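Local coordinates for protein LEOA (Escherichia coli, PDB 4AUR) that is a bacterial dynamin from enterotoxigenic E. coli that probably binds and hydrolyses GTP through a P-loop GTPase domain, at residues D79-S84 / E98-Q103; L92-P97 / E105-P110. All coordinates share one frame; numbering follows the deposited sequence.

Contact 1. Residues D79-S84 / E98-Q103; sequences DDMNIS and EGLPDQ
D80 O lies beside E98 O, 4.4 Å away, a marginal approach at the start of the contact. D80 and M81 are the middle residues of a type I beta turn from D79 to N82, closed by N82 N bonding to D79 O at 2.9 Å. Across the two segments, M81 and E98 have the nearest CA atoms, 4.6 Å apart. M81, a selenomethionine here, has its CB and CA next to E98 O; a C-H...O contact from CA is a tentative reading at this resolution. Its CG sits between backbone N and carbonyl carbon (chi1 52°), and the chain beyond is extended; this carries SE to L100 CD1, 4.1 Å away, where the two side chains cross obliquely. Both segments are loops of the GTPase-type domain: 79-84 follows helix 66-74, whereas the loop holding 98-103 joins the two strands of a beta hairpin. The backbone link between them is weak, E98 N to M81 O at 3.5 Å, though nearly straight. At N82 the side chain runs alongside that of E98, pointing the same way. N82 ND2 gives a hydrogen bond to E98 OE1 at 3.3 Å, bent to 135° at the hydrogen. It approaches from above the carboxylate plane, and the amide and carboxylate planes are 40° apart. Past E98, G99 O accepts a bond from K76 NZ.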
loop_
_atom_site.group_PDB
_atom_site.type_symbol
_atom_site.label_atom_id
_atom_site.label_comp_id
_atom_site.label_asym_id
_atom_site.label_seq_id
_atom_site.Cartn_x
_atom_site.Cartn_y
_atom_site.Cartn_z
ATOM N N ASP A 79 20.215 50.766 -26.664
ATOM C CA ASP A 79 19.916 51.093 -28.068
ATOM C C ASP A 79 20.295 50.005 -29.079
ATOM O O ASP A 79 19.695 49.939 -30.155
ATOM C CB ASP A 79 20.526 52.449 -28.472
ATOM C CG ASP A 79 19.506 53.589 -28.417
ATOM O OD1 ASP A 79 18.397 53.442 -28.990
ATOM O OD2 ASP A 79 19.817 54.632 -27.805
ATOM N N ASP A 80 21.276 49.163 -28.731
ATOM C CA ASP A 80 21.678 48.019 -29.568
ATOM C C ASP A 80 20.578 46.970 -29.697
ATOM O O ASP A 80 20.542 46.212 -30.676
ATOM C CB ASP A 80 22.915 47.341 -28.991
ATOM C CG ASP A 80 24.146 48.177 -29.127
ATOM O OD1 ASP A 80 24.070 49.236 -29.777
ATOM O OD2 ASP A 80 25.189 47.768 -28.585
HETATM N N MSE A 81 19.705 46.927 -28.690
HETATM C CA MSE A 81 18.485 46.123 -28.726
HETATM C C MSE A 81 17.316 47.050 -28.947
HETATM O O MSE A 81 16.280 46.914 -28.313
HETATM C CB MSE A 81 18.365 45.258 -27.470
HETATM C CG MSE A 81 18.517 46.020 -26.160
HETATM SE SE MSE A 81 18.452 44.795 -24.609
HETATM C CE MSE A 81 18.419 46.320 -23.358
ATOM N N ASN A 82 17.517 48.018 -29.851
ATOM C CA ASN A 82 16.477 48.869 -30.443
ATOM C C ASN A 82 15.199 49.029 -29.617
ATOM O O ASN A 82 14.097 48.691 -30.061
ATOM C CB ASN A 82 16.168 48.345 -31.853
ATOM C CG ASN A 82 15.232 49.249 -32.631
ATOM O OD1 ASN A 82 15.581 50.379 -32.990
ATOM N ND2 ASN A 82 14.033 48.747 -32.908
ATOM N N ILE A 83 15.365 49.547 -28.404
ATOM C CA ILE A 83 14.238 49.862 -27.524
ATOM C C ILE A 83 14.641 51.024 -26.593
ATOM O O ILE A 83 15.825 51.219 -26.302
ATOM C CB ILE A 83 13.752 48.593 -26.757
ATOM C CG1 ILE A 83 12.233 48.421 -26.893
ATOM C CG2 ILE A 83 14.196 48.588 -25.295
ATOM C CD1 ILE A 83 11.773 47.912 -28.253
ATOM N N SER A 84 13.651 51.799 -26.151
ATOM C CA SER A 84 13.885 53.023 -25.382
ATOM C C SER A 84 12.763 53.251 -24.371
ATOM O O SER A 84 11.598 53.317 -24.730
ATOM C CB SER A 84 13.991 54.215 -26.341
ATOM O OG SER A 84 13.465 55.397 -25.766
ATOM N N GLU A 98 15.185 43.743 -29.123
ATOM C CA GLU A 98 15.481 43.029 -30.360
ATOM C C GLU A 98 16.948 42.664 -30.396
ATOM O O GLU A 98 17.713 43.085 -29.546
ATOM C CB GLU A 98 15.075 43.884 -31.562
ATOM C CG GLU A 98 13.561 44.018 -31.724
ATOM C CD GLU A 98 13.134 45.076 -32.741
ATOM O OE1 GLU A 98 13.995 45.552 -33.524
ATOM O OE2 GLU A 98 11.929 45.441 -32.754
ATOM N N GLY A 99 17.329 41.841 -31.358
ATOM C CA GLY A 99 18.710 41.444 -31.500
ATOM C C GLY A 99 19.261 40.707 -30.300
ATOM O O GLY A 99 20.464 40.695 -30.081
ATOM N N LEU A 100 18.377 40.084 -29.529
ATOM C CA LEU A 100 18.767 39.260 -28.380
ATOM C C LEU A 100 18.643 37.806 -28.798
ATOM O O LEU A 100 17.958 37.522 -29.780
ATOM C CB LEU A 100 17.838 39.535 -27.200
ATOM C CG LEU A 100 18.169 40.714 -26.290
ATOM C CD1 LEU A 100 16.950 41.075 -25.457
ATOM C CD2 LEU A 100 19.340 40.386 -25.387
ATOM N N PRO A 101 19.256 36.873 -28.037
ATOM C CA PRO A 101 19.234 35.472 -28.483
ATOM C C PRO A 101 17.804 34.946 -28.640
ATOM O O PRO A 101 17.497 34.266 -29.624
ATOM C CB PRO A 101 19.978 34.711 -27.365
ATOM C CG PRO A 101 20.597 35.753 -26.487
ATOM C CD PRO A 101 19.752 36.986 -26.652
ATOM N N ASP A 102 16.955 35.282 -27.675
ATOM C CA ASP A 102 15.557 34.933 -27.716
ATOM C C ASP A 102 14.772 36.188 -27.419
ATOM O O ASP A 102 15.361 37.231 -27.136
ATOM C CB ASP A 102 15.246 33.836 -26.695
ATOM C CG ASP A 102 14.227 32.827 -27.207
ATOM O OD1 ASP A 102 13.320 33.210 -28.001
ATOM O OD2 ASP A 102 14.354 31.636 -26.814
ATOM N N GLN A 103 13.447 36.092 -27.505
ATOM C CA GLN A 103 12.575 37.203 -27.169
ATOM C C GLN A 103 12.415 37.306 -25.656
ATOM O O GLN A 103 12.603 36.329 -24.938
ATOM C CB GLN A 103 11.203 36.999 -27.799
ATOM C CG GLN A 103 11.204 37.052 -29.313
ATOM C CD GLN A 103 10.009 36.342 -29.933
ATOM O OE1 GLN A 103 9.615 35.256 -29.490
ATOM N NE2 GLN A 103 9.435 36.942 -30.983
#

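Contact 2. Residues L92-P97 / E105-P110; sequences LSIYKP and EIVDTP
The Y95 ring has I106 O set obliquely to it, 3.4 Å from CD2, and its OH lies loosely beside P110 CG. CG of Y95 is anti to the carbonyl carbon (chi1 -49°), which carries the ring along the sheet face shared by S93, I106 and D108. Strands 93-95 and 104-108 form an antiparallel beta hairpin at the margin of the domain's mixed sheet; the parts 93-95 and 105-108 run 154° apart. D108, T109 and P110, at the end of the second strand, are consistent with the start of the DxxG (G3) motif of GTPases. S93 with D108 and Y95 with I106 are hydrogen-bonded pairs; I94 with V107 is the non-hydrogen-bonded pair between them. Evidence for the register is the ladder itself: S93 N to D108 O and D108 N to S93 O are both 3.0 Å. Y95 N to I106 O and I106 N to Y95 O are both 2.8 Å. On the opposite face I94 CD1 lies beside V107 CG1 at 4.0 Å, both residues touching Y134 of helix 129-136. D108 OD1 forms a salt bridge with K66 NZ of the probable P-loop. E105 OE1 pairs with R55 NE, and OE2 makes a long salt bridge with K96 NZ at 3.8 Å. Beyond the strand, P97 CD meets I106 CD1 at 4.0 Å.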
loop_
_atom_site.group_PDB
_atom_site.type_symbol
_atom_site.label_atom_id
_atom_site.label_comp_id
_atom_site.label_asym_id
_atom_site.label_seq_id
_atom_site.Cartn_x
_atom_site.Cartn_y
_atom_site.Cartn_z
ATOM N N LEU A 92 0.508 50.784 -17.670
ATOM C CA LEU A 92 1.492 49.745 -17.809
ATOM C C LEU A 92 2.214 49.866 -19.141
ATOM O O LEU A 92 1.689 50.414 -20.120
ATOM C CB LEU A 92 0.774 48.409 -17.765
ATOM C CG LEU A 92 1.535 47.116 -18.003
ATOM C CD1 LEU A 92 2.280 46.734 -16.745
ATOM C CD2 LEU A 92 0.553 46.030 -18.405
ATOM N N SER A 93 3.419 49.327 -19.197
ATOM C CA SER A 93 4.144 49.342 -20.435
ATOM C C SER A 93 5.059 48.144 -20.595
ATOM O O SER A 93 5.545 47.564 -19.619
ATOM C CB SER A 93 4.907 50.667 -20.600
ATOM O OG SER A 93 5.483 51.091 -19.374
ATOM N N ILE A 94 5.272 47.792 -21.862
ATOM C CA ILE A 94 5.958 46.584 -22.247
ATOM C C ILE A 94 6.987 46.890 -23.306
ATOM O O ILE A 94 6.668 47.535 -24.295
ATOM C CB ILE A 94 4.970 45.573 -22.841
ATOM C CG1 ILE A 94 3.796 45.398 -21.889
ATOM C CG2 ILE A 94 5.674 44.251 -23.118
ATOM C CD1 ILE A 94 3.198 44.013 -21.853
ATOM N N TYR A 95 8.209 46.405 -23.108
ATOM C CA TYR A 95 9.287 46.590 -24.063
ATOM C C TYR A 95 9.773 45.214 -24.480
ATOM O O TYR A 95 9.947 44.350 -23.644
ATOM C CB TYR A 95 10.397 47.430 -23.454
ATOM C CG TYR A 95 9.871 48.681 -22.800
ATOM C CD1 TYR A 95 9.694 49.861 -23.517
ATOM C CD2 TYR A 95 9.505 48.672 -21.464
ATOM C CE1 TYR A 95 9.180 51.006 -22.900
ATOM C CE2 TYR A 95 8.992 49.799 -20.839
ATOM C CZ TYR A 95 8.832 50.969 -21.548
ATOM O OH TYR A 95 8.332 52.078 -20.870
ATOM N N LYS A 96 9.939 45.022 -25.788
ATOM C CA LYS A 96 10.270 43.742 -26.399
ATOM C C LYS A 96 11.574 43.903 -27.193
ATOM O O LYS A 96 11.565 44.015 -28.426
ATOM C CB LYS A 96 9.126 43.306 -27.321
ATOM C CG LYS A 96 7.914 42.709 -26.612
ATOM C CD LYS A 96 6.682 42.718 -27.506
ATOM C CE LYS A 96 5.609 41.749 -27.029
ATOM N NZ LYS A 96 6.037 40.312 -27.097
ATOM N N PRO A 97 12.705 43.938 -26.484
ATOM C CA PRO A 97 13.980 44.222 -27.091
ATOM C C PRO A 97 14.334 43.267 -28.213
ATOM O O PRO A 97 13.863 42.126 -28.238
ATOM C CB PRO A 97 14.951 44.063 -25.926
ATOM C CG PRO A 97 14.278 43.122 -25.002
ATOM C CD PRO A 97 12.870 43.611 -25.062
ATOM N N GLU A 105 9.997 39.950 -22.675
ATOM C CA GLU A 105 9.160 41.091 -22.408
ATOM C C GLU A 105 9.691 41.808 -21.162
ATOM O O GLU A 105 10.172 41.182 -20.213
ATOM C CB GLU A 105 7.728 40.623 -22.136
ATOM C CG GLU A 105 7.057 39.834 -23.248
ATOM C CD GLU A 105 5.711 39.256 -22.822
ATOM O OE1 GLU A 105 5.560 38.889 -21.637
ATOM O OE2 GLU A 105 4.786 39.159 -23.658
ATOM N N ILE A 106 9.603 43.126 -21.152
ATOM C CA ILE A 106 10.052 43.894 -20.002
ATOM C C ILE A 106 8.881 44.735 -19.636
ATOM O O ILE A 106 8.487 45.586 -20.401
ATOM C CB ILE A 106 11.293 44.744 -20.337
ATOM C CG1 ILE A 106 12.479 43.803 -20.574
ATOM C CG2 ILE A 106 11.616 45.700 -19.199
ATOM C CD1 ILE A 106 13.663 44.414 -21.273
ATOM N N VAL A 107 8.278 44.455 -18.491
ATOM C CA VAL A 107 7.061 45.161 -18.088
ATOM C C VAL A 107 7.424 46.144 -17.010
ATOM O O VAL A 107 8.348 45.897 -16.255
ATOM C CB VAL A 107 5.980 44.203 -17.565
ATOM C CG1 VAL A 107 5.528 43.287 -18.670
ATOM C CG2 VAL A 107 6.479 43.369 -16.399
ATOM N N ASP A 108 6.714 47.255 -16.928
ATOM C CA ASP A 108 6.949 48.203 -15.830
ATOM C C ASP A 108 5.752 49.136 -15.687
ATOM O O ASP A 108 4.889 49.201 -16.551
ATOM C CB ASP A 108 8.272 48.963 -16.084
ATOM C CG ASP A 108 8.472 50.181 -15.184
ATOM O OD1 ASP A 108 8.631 50.017 -13.956
ATOM O OD2 ASP A 108 8.489 51.312 -15.730
ATOM N N THR A 109 5.702 49.830 -14.572
ATOM C CA THR A 109 4.667 50.775 -14.302
ATOM C C THR A 109 5.316 52.133 -14.051
ATOM O O THR A 109 5.532 52.501 -12.906
ATOM C CB THR A 109 3.952 50.303 -13.047
ATOM O OG1 THR A 109 4.941 49.956 -12.073
ATOM C CG2 THR A 109 3.169 49.069 -13.351
ATOM N N PRO A 110 5.637 52.893 -15.113
ATOM C CA PRO A 110 6.434 54.115 -14.938
ATOM C C PRO A 110 5.797 55.214 -14.086
ATOM O O PRO A 110 6.501 55.935 -13.405
ATOM C CB PRO A 110 6.630 54.618 -16.379
ATOM C CG PRO A 110 6.333 53.448 -17.247
ATOM C CD PRO A 110 5.234 52.739 -16.515
#

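Along the chain the segments alternate, 79-84, 92-97, 98-103, 105-110, so the two contacts cross along the chain, with centres 13 Å apart. Contact 2 is the hairpin itself; contact 1 sets the loop after helix 66-74 against the connection between the hairpin's strands. They meet directly: M81 SE packs on P97 CB at 3.8 Å, and I83 CG1 lies 4.0 Å from Y95 CB. Strand 93-95 is outermost in the six-stranded mixed sheet within this chain, and strand 104-108 joins it to strand 54-60, which leads into the probable P-loop. Both contacts therefore belong to one margin of the putative GTPase domain, where the strand ending in the likely DxxG motif runs beside the one feeding the P-loop, over 50 Å from the centre of this elongated chain.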